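Local coordinates for beta-glucanase (Podospora anserina, PDB 4LE4), which probably hydrolyses beta-glucans as a family GH131 glycoside hydrolase and binds cellotriose, at residues F178-G183 with T188-P193; N52-G57 with T182-L187; H123-K128 with G174-W179. One frame throughout, in Å; residues are numbered along the deposited sequence.

Interaction 1: residues F178-G183 with T188-P193; sequences FWHSTG and TRKVAP
The carbonyl oxygen of Phe178 is gripped from the neighbouring strand by two successive amides. Lys190 N donates to Phe178 O at 2.8 Å, coming in nearly along the C=O axis, and Val191 N adds a weak bond of 3.4 Å to the same Phe178 O. Arg189 CA lies close by and offers a C-H...O contact. Two residues facing one in this way define a classic beta bulge, which interrupts the antiparallel hairpin made by strands 175-182 and 188-195. Within the bulge, Phe178 N donates almost straight (171°) to Val191 O; beyond it the regular pairing resumes, His180 N reaching Thr188 O over 2.9 Å. The return bond from Thr188 N is longer and meets His180 O from above its carbonyl plane; a water also donates to His180 O and accepts from Thr188 OG1, bridging the two strands beside that pair.

Trp179 and Arg189 form the non-hydrogen-bonded pair and share one face of the sheet. With CG of Trp179 anti to its carbonyl carbon (chi1 -68°), the indole is laid over Arg189, across the partner strand, and Arg189 CB sits 3.6 Å over the centroid of the Trp179 six-membered ring in a CH-pi contact. Arg189 N lies over the same indole, above its CE3 side. Glu168 then takes both polar ends, accepting from Trp179 NE1 and pairing with Arg189 NH2. On the other face, Phe178 CB packs 4.0 Å from Val191 CB. The extended Lys190 chain runs past His180, its CD 3.8 Å from His180 CB. Trp153 meets the rings of both Phe178 and His180.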
ATOM      1  N   PHE A 178       9.950   6.466  -8.853  1.00  7.99           N
ATOM      2  CA  PHE A 178       8.515   6.248  -8.823  1.00  9.92           C
ATOM      3  C   PHE A 178       7.938   5.907 -10.188  1.00  9.16           C
ATOM      4  O   PHE A 178       8.059   6.690 -11.127  1.00 10.01           O
ATOM      5  CB  PHE A 178       7.869   7.526  -8.266  1.00  8.59           C
ATOM      6  CG  PHE A 178       6.360   7.471  -8.164  1.00  9.92           C
ATOM      7  CD1 PHE A 178       5.745   6.690  -7.193  1.00 12.00           C
ATOM      8  CD2 PHE A 178       5.586   8.269  -8.988  1.00 11.20           C
ATOM      9  CE1 PHE A 178       4.360   6.725  -7.037  1.00 10.38           C
ATOM     10  CE2 PHE A 178       4.208   8.319  -8.850  1.00 11.73           C
ATOM     11  CZ  PHE A 178       3.602   7.542  -7.868  1.00 10.94           C
ATOM     12  N   TRP A 179       7.321   4.732 -10.280  1.00  9.44           N
ATOM     13  CA  TRP A 179       6.666   4.269 -11.509  1.00 11.70           C
ATOM     14  C   TRP A 179       5.164   4.286 -11.204  1.00 10.47           C
ATOM     15  O   TRP A 179       4.753   3.985 -10.084  1.00  8.19           O
ATOM     16  CB  TRP A 179       7.119   2.860 -11.859  1.00 10.91           C
ATOM     17  CG  TRP A 179       8.545   2.816 -12.266  1.00 13.73           C
ATOM     18  CD1 TRP A 179       9.642   2.940 -11.461  1.00 13.90           C
ATOM     19  CD2 TRP A 179       9.042   2.619 -13.599  1.00 13.35           C
ATOM     20  NE1 TRP A 179      10.801   2.827 -12.215  1.00 14.29           N
ATOM     21  CE2 TRP A 179      10.456   2.634 -13.527  1.00 13.85           C
ATOM     22  CE3 TRP A 179       8.419   2.429 -14.848  1.00 11.13           C
ATOM     23  CZ2 TRP A 179      11.277   2.461 -14.663  1.00 15.47           C
ATOM     24  CZ3 TRP A 179       9.225   2.260 -15.978  1.00 12.51           C
ATOM     25  CH2 TRP A 179      10.642   2.277 -15.877  1.00 12.91           C
ATOM     26  N   HIS A 180       4.356   4.658 -12.190  1.00  9.91           N
ATOM     27  CA  HIS A 180       2.929   4.798 -11.939  1.00  9.44           C
ATOM     28  C   HIS A 180       2.102   4.734 -13.197  1.00  7.62           C
ATOM     29  O   HIS A 180       2.591   5.029 -14.269  1.00  8.78           O
ATOM     30  CB  HIS A 180       2.717   6.189 -11.296  1.00  8.05           C
ATOM     31  CG  HIS A 180       1.279   6.657 -11.228  1.00  9.16           C
ATOM     32  ND1 HIS A 180       0.435   6.371 -10.174  1.00 12.42           N
ATOM     33  CD2 HIS A 180       0.553   7.411 -12.088  1.00  5.58           C
ATOM     34  CE1 HIS A 180      -0.750   6.919 -10.390  1.00  6.39           C
ATOM     35  NE2 HIS A 180      -0.704   7.554 -11.545  1.00 11.57           N
ATOM     36  N   SER A 181       0.845   4.339 -13.045  1.00  9.22           N
ATOM     37  CA  SER A 181      -0.107   4.385 -14.145  1.00 10.16           C
ATOM     38  C   SER A 181      -1.482   4.311 -13.504  1.00  6.38           C
ATOM     39  O   SER A 181      -1.609   3.995 -12.326  1.00  6.89           O
ATOM     40  CB  SER A 181       0.041   3.211 -15.108  1.00 10.69           C
ATOM     41  OG  SER A 181      -0.458   2.041 -14.505  1.00 10.05           O
ATOM     42  N   THR A 182      -2.512   4.651 -14.263  1.00  9.29           N
ATOM     43  CA  THR A 182      -3.855   4.482 -13.731  1.00  9.60           C
ATOM     44  C   THR A 182      -4.550   3.511 -14.670  1.00 10.92           C
ATOM     45  O   THR A 182      -4.196   3.420 -15.843  1.00 12.67           O
ATOM     46  CB  THR A 182      -4.668   5.787 -13.659  1.00  9.43           C
ATOM     47  OG1 THR A 182      -4.658   6.459 -14.932  1.00 12.85           O
ATOM     48  CG2 THR A 182      -4.093   6.689 -12.570  1.00 10.13           C
ATOM     49  N   GLY A 183      -5.510   2.767 -14.127  1.00 12.14           N
ATOM     50  CA  GLY A 183      -6.281   1.818 -14.920  1.00 11.54           C
ATOM     51  C   GLY A 183      -5.521   0.663 -15.521  1.00 11.75           C
ATOM     52  O   GLY A 183      -4.847  -0.084 -14.831  1.00 11.09           O
ATOM     53  N   THR A 188       4.869   3.780 -16.072  1.00 10.83           N
ATOM     54  CA  THR A 188       5.948   4.539 -16.683  1.00 13.46           C
ATOM     55  C   THR A 188       6.622   5.265 -15.520  1.00 12.99           C
ATOM     56  O   THR A 188       5.998   5.475 -14.458  1.00 10.69           O
ATOM     57  CB  THR A 188       5.499   5.541 -17.802  1.00 13.88           C
ATOM     58  OG1 THR A 188       4.557   6.478 -17.281  1.00 14.51           O
ATOM     59  CG2 THR A 188       4.914   4.769 -18.994  1.00 15.77           C
ATOM     60  N   ARG A 189       7.906   5.587 -15.674  1.00 13.90           N
ATOM     61  CA  ARG A 189       8.631   6.243 -14.593  1.00 16.23           C
ATOM     62  C   ARG A 189       8.293   7.726 -14.592  1.00 16.85           C
ATOM     63  O   ARG A 189       8.600   8.473 -15.542  1.00 18.55           O
ATOM     64  CB  ARG A 189      10.138   6.068 -14.734  1.00 18.61           C
ATOM     65  CG  ARG A 189      10.883   6.920 -13.735  1.00 24.01           C
ATOM     66  CD  ARG A 189      12.347   7.087 -14.107  1.00 28.12           C
ATOM     67  NE  ARG A 189      13.117   5.941 -13.658  1.00 31.49           N
ATOM     68  CZ  ARG A 189      14.438   5.843 -13.795  1.00 34.45           C
ATOM     69  NH1 ARG A 189      15.110   6.836 -14.379  1.00 33.14           N
ATOM     70  NH2 ARG A 189      15.085   4.770 -13.331  1.00 31.87           N
ATOM     71  N   LYS A 190       7.659   8.160 -13.520  1.00 15.21           N
ATOM     72  CA  LYS A 190       7.247   9.540 -13.431  1.00 13.39           C
ATOM     73  C   LYS A 190       8.166  10.453 -12.618  1.00 15.11           C
ATOM     74  O   LYS A 190       8.065  11.680 -12.729  1.00 14.79           O
ATOM     75  CB  LYS A 190       5.811   9.588 -12.953  1.00 13.39           C
ATOM     76  CG  LYS A 190       4.897   8.949 -14.037  1.00 13.07           C
ATOM     77  CD  LYS A 190       3.406   9.038 -13.761  1.00 13.45           C
ATOM     78  CE  LYS A 190       2.645   8.277 -14.881  1.00 15.59           C
ATOM     79  NZ  LYS A 190       1.160   8.333 -14.735  1.00 11.48           N
ATOM     80  N   VAL A 191       9.029   9.856 -11.803  1.00 13.31           N
ATOM     81  CA  VAL A 191      10.040  10.602 -11.040  1.00 14.50           C
ATOM     82  C   VAL A 191      11.323   9.740 -10.998  1.00 14.17           C
ATOM     83  O   VAL A 191      11.306   8.580 -10.569  1.00 14.22           O
ATOM     84  CB  VAL A 191       9.612  10.916  -9.580  1.00 14.16           C
ATOM     85  CG1 VAL A 191      10.683  11.761  -8.902  1.00 14.29           C
ATOM     86  CG2 VAL A 191       8.273  11.646  -9.564  1.00 12.99           C
ATOM     87  N   ALA A 192      12.411  10.294 -11.523  1.00 15.90           N
ATOM     88  CA  ALA A 192      13.713   9.624 -11.513  1.00 15.98           C
ATOM     89  C   ALA A 192      14.121   9.393 -10.044  1.00 16.30           C
ATOM     90  O   ALA A 192      13.733  10.160  -9.159  1.00 16.94           O
ATOM     91  CB  ALA A 192      14.756  10.515 -12.217  1.00 18.03           C
ATOM     92  N   PRO A 193      14.937   8.354  -9.768  1.00 17.13           N
ATOM     93  CA  PRO A 193      15.344   8.085  -8.376  1.00 17.61           C
ATOM     94  C   PRO A 193      15.824   9.297  -7.588  1.00 19.01           C
ATOM     95  O   PRO A 193      16.667  10.073  -8.074  1.00 16.43           O
ATOM     96  CB  PRO A 193      16.422   7.021  -8.530  1.00 18.28           C
ATOM     97  CG  PRO A 193      15.948   6.257  -9.759  1.00 19.34           C
ATOM     98  CD  PRO A 193      15.561   7.392 -10.691  1.00 16.57           C
TER
HETATM   99  O   HOH W   1       2.251   5.247 -17.262  1.00 17.37           O

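Interaction 2: residues N52-G57 with T182-L187; sequences NPADTG and TGSDPL
One side-chain hydrogen bond carries this contact: Asn52 ND2 donates to Gly183 O at 3.0 Å and is nearly straight at 172°. The acceptor lies in the amide plane of Asn52, whereas the donor stands tilted 34° from the carbonyl plane of Gly183. The other end of the same amide is also used, since Ala54 N donates to Asn52 OD1 over 2.9 Å and closes an Asx turn. Bonded at both ends, the carboxamide is probably held in one flip state. Its CG lies anti to the backbone N (chi1 -178°), which sets ND2 against Gly183 while OD1 stays over its own turn.

Van der Waals contact is confined to Ala54 CB, which meets the side chain of Ser184 and packs 3.7 Å from Ser184 CB.

Both partners are beta turns: type I from Asn52 to Asp55, and type II' from Thr182 to Asp185, with Gly183 at positive phi in its second position. The latter turn begins the connection between hairpin strands 175-182 and 188-195, and Asn52 thus joins it to the loop between strands 44-47 and 61-66. Were Asn52 cut back to an alanine, Gly183 O would probably lose this donor and the Ala54 amide its Asx acceptor, weakening the tie between the two turns. With a single neutral bond and little apolar area, the association depends on direction rather than on buried surface.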
ATOM      1  N   ASN A  52      -8.102  -4.201  -9.291  1.00 11.50           N
ATOM      2  CA  ASN A  52      -8.071  -3.507 -10.562  1.00 11.40           C
ATOM      3  C   ASN A  52      -8.547  -4.573 -11.589  1.00 11.63           C
ATOM      4  O   ASN A  52      -7.897  -5.596 -11.753  1.00 10.82           O
ATOM      5  CB  ASN A  52      -6.640  -3.128 -10.886  1.00 11.52           C
ATOM      6  CG  ASN A  52      -6.522  -2.356 -12.171  1.00 14.39           C
ATOM      7  OD1 ASN A  52      -7.338  -2.509 -13.090  1.00 14.03           O
ATOM      8  ND2 ASN A  52      -5.483  -1.513 -12.260  1.00 11.61           N
ATOM      9  N   PRO A  53      -9.641  -4.314 -12.314  1.00 14.68           N
ATOM     10  CA  PRO A  53     -10.107  -5.328 -13.274  1.00 16.57           C
ATOM     11  C   PRO A  53      -9.106  -5.725 -14.353  1.00 16.92           C
ATOM     12  O   PRO A  53      -9.195  -6.819 -14.903  1.00 18.03           O
ATOM     13  CB  PRO A  53     -11.361  -4.693 -13.881  1.00 18.15           C
ATOM     14  CG  PRO A  53     -11.821  -3.710 -12.833  1.00 20.76           C
ATOM     15  CD  PRO A  53     -10.493  -3.115 -12.374  1.00 15.33           C
ATOM     16  N   ALA A  54      -8.160  -4.844 -14.660  1.00 15.84           N
ATOM     17  CA  ALA A  54      -7.161  -5.113 -15.702  1.00 16.96           C
ATOM     18  C   ALA A  54      -6.064  -6.046 -15.218  1.00 16.27           C
ATOM     19  O   ALA A  54      -5.315  -6.622 -16.010  1.00 17.44           O
ATOM     20  CB  ALA A  54      -6.546  -3.793 -16.173  1.00 17.90           C
ATOM     21  N   ASP A  55      -5.945  -6.170 -13.907  1.00 16.76           N
ATOM     22  CA  ASP A  55      -4.922  -7.031 -13.310  1.00 16.56           C
ATOM     23  C   ASP A  55      -5.373  -8.484 -13.272  1.00 16.14           C
ATOM     24  O   ASP A  55      -5.909  -8.956 -12.270  1.00 15.67           O
ATOM     25  CB  ASP A  55      -4.615  -6.615 -11.870  1.00 16.67           C
ATOM     26  CG  ASP A  55      -3.487  -7.432 -11.247  1.00 17.39           C
ATOM     27  OD1 ASP A  55      -2.978  -8.387 -11.884  1.00 16.81           O
ATOM     28  OD2 ASP A  55      -3.093  -7.111 -10.108  1.00 17.44           O
ATOM     29  N   THR A  56      -5.106  -9.203 -14.347  1.00 15.92           N
ATOM     30  CA  THR A  56      -5.505 -10.603 -14.411  1.00 17.46           C
ATOM     31  C   THR A  56      -4.562 -11.477 -13.606  1.00 18.01           C
ATOM     32  O   THR A  56      -4.771 -12.692 -13.464  1.00 19.18           O
ATOM     33  CB  THR A  56      -5.563 -11.077 -15.881  1.00 16.61           C
ATOM     34  OG1 THR A  56      -4.281 -10.936 -16.483  1.00 17.98           O
ATOM     35  CG2 THR A  56      -6.562 -10.261 -16.650  1.00 18.98           C
ATOM     36  N   GLY A  57      -3.528 -10.855 -13.048  1.00 15.90           N
ATOM     37  CA  GLY A  57      -2.578 -11.586 -12.233  1.00 13.62           C
ATOM     38  C   GLY A  57      -3.037 -11.726 -10.783  1.00 14.19           C
ATOM     39  O   GLY A  57      -2.486 -12.532 -10.028  1.00 14.67           O
ATOM     40  N   THR A 182      -2.512   4.651 -14.263  1.00  9.29           N
ATOM     41  CA  THR A 182      -3.855   4.482 -13.731  1.00  9.60           C
ATOM     42  C   THR A 182      -4.550   3.511 -14.670  1.00 10.92           C
ATOM     43  O   THR A 182      -4.196   3.420 -15.843  1.00 12.67           O
ATOM     44  CB  THR A 182      -4.668   5.787 -13.659  1.00  9.43           C
ATOM     45  OG1 THR A 182      -4.658   6.459 -14.932  1.00 12.85           O
ATOM     46  CG2 THR A 182      -4.093   6.689 -12.570  1.00 10.13           C
ATOM     47  N   GLY A 183      -5.510   2.767 -14.127  1.00 12.14           N
ATOM     48  CA  GLY A 183      -6.281   1.818 -14.920  1.00 11.54           C
ATOM     49  C   GLY A 183      -5.521   0.663 -15.521  1.00 11.75           C
ATOM     50  O   GLY A 183      -4.847  -0.084 -14.831  1.00 11.09           O
ATOM     51  N   SER A 184      -5.642   0.510 -16.833  1.00 11.86           N
ATOM     52  CA  SER A 184      -4.986  -0.597 -17.528  1.00 14.86           C
ATOM     53  C   SER A 184      -3.672  -0.226 -18.156  1.00 13.10           C
ATOM     54  O   SER A 184      -2.990  -1.086 -18.714  1.00 14.00           O
ATOM     55  CB  SER A 184      -5.897  -1.125 -18.640  1.00 17.41           C
ATOM     56  OG  SER A 184      -7.141  -1.556 -18.110  1.00 25.53           O
ATOM     57  N   ASP A 185      -3.290   1.046 -18.093  1.00 10.74           N
ATOM     58  CA  ASP A 185      -2.044   1.423 -18.761  1.00 13.38           C
ATOM     59  C   ASP A 185      -0.776   0.918 -18.077  1.00 12.50           C
ATOM     60  O   ASP A 185      -0.745   0.775 -16.864  1.00 13.87           O
ATOM     61  CB  ASP A 185      -1.999   2.948 -18.889  1.00 14.66           C
ATOM     62  CG  ASP A 185      -3.189   3.486 -19.661  1.00 17.93           C
ATOM     63  OD1 ASP A 185      -3.443   3.016 -20.800  1.00 17.92           O
ATOM     64  OD2 ASP A 185      -3.872   4.379 -19.138  1.00 18.75           O
ATOM     65  N   PRO A 186       0.277   0.631 -18.857  1.00 12.37           N
ATOM     66  CA  PRO A 186       1.566   0.150 -18.344  1.00 13.48           C
ATOM     67  C   PRO A 186       2.228   1.218 -17.470  1.00 11.54           C
ATOM     68  O   PRO A 186       2.100   2.411 -17.747  1.00 10.84           O
ATOM     69  CB  PRO A 186       2.409  -0.043 -19.605  1.00 15.22           C
ATOM     70  CG  PRO A 186       1.401  -0.188 -20.712  1.00 18.08           C
ATOM     71  CD  PRO A 186       0.298   0.742 -20.327  1.00 14.74           C
ATOM     72  N   LEU A 187       2.942   0.781 -16.441  1.00 11.88           N
ATOM     73  CA  LEU A 187       3.684   1.693 -15.569  1.00 11.52           C
ATOM     74  C   LEU A 187       4.737   2.489 -16.355  1.00 13.55           C
ATOM     75  O   LEU A 187       5.414   1.933 -17.223  1.00 12.13           O
ATOM     76  CB  LEU A 187       4.454   0.896 -14.508  1.00 11.65           C
ATOM     77  CG  LEU A 187       3.657   0.050 -13.505  1.00 12.68           C
ATOM     78  CD1 LEU A 187       4.624  -0.749 -12.618  1.00 13.23           C
ATOM     79  CD2 LEU A 187       2.793   0.968 -12.654  1.00 13.08           C
TER

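Interaction 3: residues H123-K128 with G174-W179; sequences HFTELK and GTVGFW
Val176 has CG2 anti to its backbone N (CG1 at chi1 59°), and Thr125 likewise holds OG1 anti to its own N, chi1 -165°; these settings send Val176 CG2 against the threonine's branched end. There the methyl lies 4.0 Å from Thr125 OG1 and 4.2 Å from Thr125 CG2, touching both branches at once as the two side chains cross obliquely. The hydroxyl is not left to the methyl alone: Thr125 OG1 hydrogen-bonds to the backbone O of Cys146 on the adjoining strand, so its polar need is met within its own sheet while its flank is presented to the valine.

Further along, Leu127 and Phe178 make the second meeting point. The Phe178 ring extends into the interior, and Leu127 CD2 approaches it obliquely, 4.2 Å from Phe178 CE1. Trp145, from strand 142-147, stacks on the Phe178 ring and also touches Leu127 and Val176, filling in beside both pairs.

The two strands belong to different antiparallel sheets, 125-129 to one and 175-182 to the other. Their backbones stay well apart, with even the nearest alpha carbons, those of Thr125 and Val176, separated by 7.6 Å, and the side chains span the interval. This is the face-to-face packing of a beta sandwich, as expected of the concanavalin clan to which GH131 is assigned. Alternation along each strand puts Thr125 and Leu127 on one side of the interface and Val176 and Phe178 on the other. All four are buried, and the contact between them is made by dispersion and exclusion of water, its one hydroxyl being satisfied by a backbone carbonyl.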
ATOM      1  N   HIS A 123       9.557   5.542   7.118  1.00 10.18           N
ATOM      2  CA  HIS A 123       8.874   6.474   6.230  1.00  9.65           C
ATOM      3  C   HIS A 123       9.780   7.120   5.171  1.00  9.40           C
ATOM      4  O   HIS A 123       9.516   8.232   4.723  1.00  9.04           O
ATOM      5  CB  HIS A 123       8.106   7.550   7.044  1.00 10.50           C
ATOM      6  CG  HIS A 123       7.001   6.980   7.892  1.00 11.45           C
ATOM      7  ND1 HIS A 123       7.219   6.387   9.120  1.00 14.68           N
ATOM      8  CD2 HIS A 123       5.665   6.907   7.676  1.00 10.08           C
ATOM      9  CE1 HIS A 123       6.064   5.977   9.626  1.00  8.73           C
ATOM     10  NE2 HIS A 123       5.111   6.280   8.765  1.00 13.92           N
ATOM     11  N   PHE A 124      10.802   6.394   4.708  1.00  9.97           N
ATOM     12  CA  PHE A 124      11.701   6.984   3.715  1.00 10.01           C
ATOM     13  C   PHE A 124      10.950   7.195   2.428  1.00 10.02           C
ATOM     14  O   PHE A 124      11.275   8.100   1.653  1.00 10.12           O
ATOM     15  CB  PHE A 124      12.995   6.174   3.531  1.00  8.89           C
ATOM     16  CG  PHE A 124      12.834   4.836   2.857  1.00  8.83           C
ATOM     17  CD1 PHE A 124      12.728   4.747   1.483  1.00 10.70           C
ATOM     18  CD2 PHE A 124      12.895   3.670   3.599  1.00 11.76           C
ATOM     19  CE1 PHE A 124      12.687   3.500   0.842  1.00 11.29           C
ATOM     20  CE2 PHE A 124      12.861   2.414   2.977  1.00 14.13           C
ATOM     21  CZ  PHE A 124      12.757   2.331   1.595  1.00  9.92           C
ATOM     22  N   THR A 125       9.951   6.350   2.188  1.00  7.39           N
ATOM     23  CA  THR A 125       9.056   6.586   1.046  1.00  6.42           C
ATOM     24  C   THR A 125       7.657   6.035   1.420  1.00  7.48           C
ATOM     25  O   THR A 125       7.538   5.188   2.299  1.00  8.00           O
ATOM     26  CB  THR A 125       9.558   5.992  -0.283  1.00  8.43           C
ATOM     27  OG1 THR A 125       8.809   6.588  -1.353  1.00  9.50           O
ATOM     28  CG2 THR A 125       9.392   4.458  -0.319  1.00  6.28           C
ATOM     29  N   GLU A 126       6.620   6.569   0.790  1.00  8.50           N
ATOM     30  CA  GLU A 126       5.233   6.184   1.099  1.00  8.96           C
ATOM     31  C   GLU A 126       4.328   7.051   0.233  1.00  9.28           C
ATOM     32  O   GLU A 126       4.810   7.955  -0.478  1.00  8.07           O
ATOM     33  CB  GLU A 126       4.949   6.546   2.562  1.00  9.96           C
ATOM     34  CG  GLU A 126       5.020   8.096   2.836  1.00  8.35           C
ATOM     35  CD  GLU A 126       5.182   8.464   4.313  1.00 15.67           C
ATOM     36  OE1 GLU A 126       4.546   7.801   5.143  1.00 15.68           O
ATOM     37  OE2 GLU A 126       5.922   9.440   4.657  1.00 14.99           O
ATOM     38  N   LEU A 127       3.017   6.765   0.255  1.00  7.70           N
ATOM     39  CA  LEU A 127       2.076   7.673  -0.392  1.00  9.11           C
ATOM     40  C   LEU A 127       1.404   8.375   0.798  1.00  9.31           C
ATOM     41  O   LEU A 127       1.436   7.871   1.928  1.00 10.15           O
ATOM     42  CB  LEU A 127       0.985   6.946  -1.198  1.00  9.92           C
ATOM     43  CG  LEU A 127       1.459   6.060  -2.347  1.00  9.72           C
ATOM     44  CD1 LEU A 127       0.212   5.546  -3.106  1.00  6.88           C
ATOM     45  CD2 LEU A 127       2.402   6.806  -3.269  1.00 11.31           C
ATOM     46  N   LYS A 128       0.829   9.545   0.539  1.00  8.42           N
ATOM     47  CA  LYS A 128       0.098  10.267   1.562  1.00  8.47           C
ATOM     48  C   LYS A 128      -1.129  10.850   0.921  1.00  8.01           C
ATOM     49  O   LYS A 128      -1.198  11.038  -0.294  1.00 10.68           O
ATOM     50  CB  LYS A 128       0.927  11.415   2.150  1.00  7.21           C
ATOM     51  CG  LYS A 128       2.055  10.944   3.046  1.00 12.36           C
ATOM     52  CD  LYS A 128       2.639  12.121   3.826  1.00 13.94           C
ATOM     53  CE  LYS A 128       3.677  11.624   4.825  1.00 16.90           C
ATOM     54  NZ  LYS A 128       4.069  12.690   5.782  1.00 16.62           N
ATOM     55  N   GLY A 174      20.828   4.038  -2.057  1.00 19.05           N
ATOM     56  CA  GLY A 174      19.997   4.903  -1.234  1.00 18.54           C
ATOM     57  C   GLY A 174      19.173   5.846  -2.088  1.00 16.90           C
ATOM     58  O   GLY A 174      19.189   7.067  -1.894  1.00 16.80           O
ATOM     59  N   THR A 175      18.461   5.291  -3.063  1.00 15.71           N
ATOM     60  CA  THR A 175      17.617   6.110  -3.935  1.00 15.52           C
ATOM     61  C   THR A 175      16.271   5.443  -4.144  1.00 13.32           C
ATOM     62  O   THR A 175      16.150   4.225  -4.031  1.00 14.04           O
ATOM     63  CB  THR A 175      18.224   6.329  -5.357  1.00 15.61           C
ATOM     64  OG1 THR A 175      18.341   5.076  -6.042  1.00 16.04           O
ATOM     65  CG2 THR A 175      19.594   6.993  -5.258  1.00 21.36           C
ATOM     66  N   VAL A 176      15.252   6.240  -4.449  1.00 12.22           N
ATOM     67  CA  VAL A 176      13.933   5.658  -4.728  1.00 12.48           C
ATOM     68  C   VAL A 176      13.305   6.414  -5.886  1.00 12.52           C
ATOM     69  O   VAL A 176      13.213   7.653  -5.858  1.00 14.75           O
ATOM     70  CB  VAL A 176      12.995   5.707  -3.494  1.00 15.49           C
ATOM     71  CG1 VAL A 176      12.806   7.134  -3.056  1.00 18.52           C
ATOM     72  CG2 VAL A 176      11.618   5.041  -3.825  1.00 14.61           C
ATOM     73  N   GLY A 177      12.882   5.655  -6.892  1.00 10.63           N
ATOM     74  CA  GLY A 177      12.243   6.196  -8.086  1.00 10.60           C
ATOM     75  C   GLY A 177      10.763   5.797  -8.053  1.00 10.47           C
ATOM     76  O   GLY A 177      10.389   4.866  -7.341  1.00 10.75           O
ATOM     77  N   PHE A 178       9.950   6.466  -8.853  1.00  7.99           N
ATOM     78  CA  PHE A 178       8.515   6.248  -8.823  1.00  9.92           C
ATOM     79  C   PHE A 178       7.938   5.907 -10.188  1.00  9.16           C
ATOM     80  O   PHE A 178       8.059   6.690 -11.127  1.00 10.01           O
ATOM     81  CB  PHE A 178       7.869   7.526  -8.266  1.00  8.59           C
ATOM     82  CG  PHE A 178       6.360   7.471  -8.164  1.00  9.92           C
ATOM     83  CD1 PHE A 178       5.745   6.690  -7.193  1.00 12.00           C
ATOM     84  CD2 PHE A 178       5.586   8.269  -8.988  1.00 11.20           C
ATOM     85  CE1 PHE A 178       4.360   6.725  -7.037  1.00 10.38           C
ATOM     86  CE2 PHE A 178       4.208   8.319  -8.850  1.00 11.73           C
ATOM     87  CZ  PHE A 178       3.602   7.542  -7.868  1.00 10.94           C
ATOM     88  N   TRP A 179       7.321   4.732 -10.280  1.00  9.44           N
ATOM     89  CA  TRP A 179       6.666   4.269 -11.509  1.00 11.70           C
ATOM     90  C   TRP A 179       5.164   4.286 -11.204  1.00 10.47           C
ATOM     91  O   TRP A 179       4.753   3.985 -10.084  1.00  8.19           O
ATOM     92  CB  TRP A 179       7.119   2.860 -11.859  1.00 10.91           C
ATOM     93  CG  TRP A 179       8.545   2.816 -12.266  1.00 13.73           C
ATOM     94  CD1 TRP A 179       9.642   2.940 -11.461  1.00 13.90           C
ATOM     95  CD2 TRP A 179       9.042   2.619 -13.599  1.00 13.35           C
ATOM     96  NE1 TRP A 179      10.801   2.827 -12.215  1.00 14.29           N
ATOM     97  CE2 TRP A 179      10.456   2.634 -13.527  1.00 13.85           C
ATOM     98  CE3 TRP A 179       8.419   2.429 -14.848  1.00 11.13           C
ATOM     99  CZ2 TRP A 179      11.277   2.461 -14.663  1.00 15.47           C
ATOM    100  CZ3 TRP A 179       9.225   2.260 -15.978  1.00 12.51           C
ATOM    101  CH2 TRP A 179      10.642   2.277 -15.877  1.00 12.91           C
TER

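Strand 175-182 and its following turn run through all three contacts. Interaction 1 pairs the strand with its hairpin neighbour 188-195, interaction 3 packs its earlier part against the opposite sheet, and interaction 2 holds the turn that leaves its end. Phe178 is shared by interactions 1 and 3, whose centres lie about 11 Å apart: its backbone faces the bulge while its ring enters the core. Interactions 1 and 2 are about 14 Å apart between centres, share Thr182 and Gly183, and touch where Ser181 CB packs 3.4 Å from Pro186 O. Interactions 2 and 3 are farthest apart, about 21 Å between centres, yet Leu187 O lies 3.9 Å from Trp179 CE3.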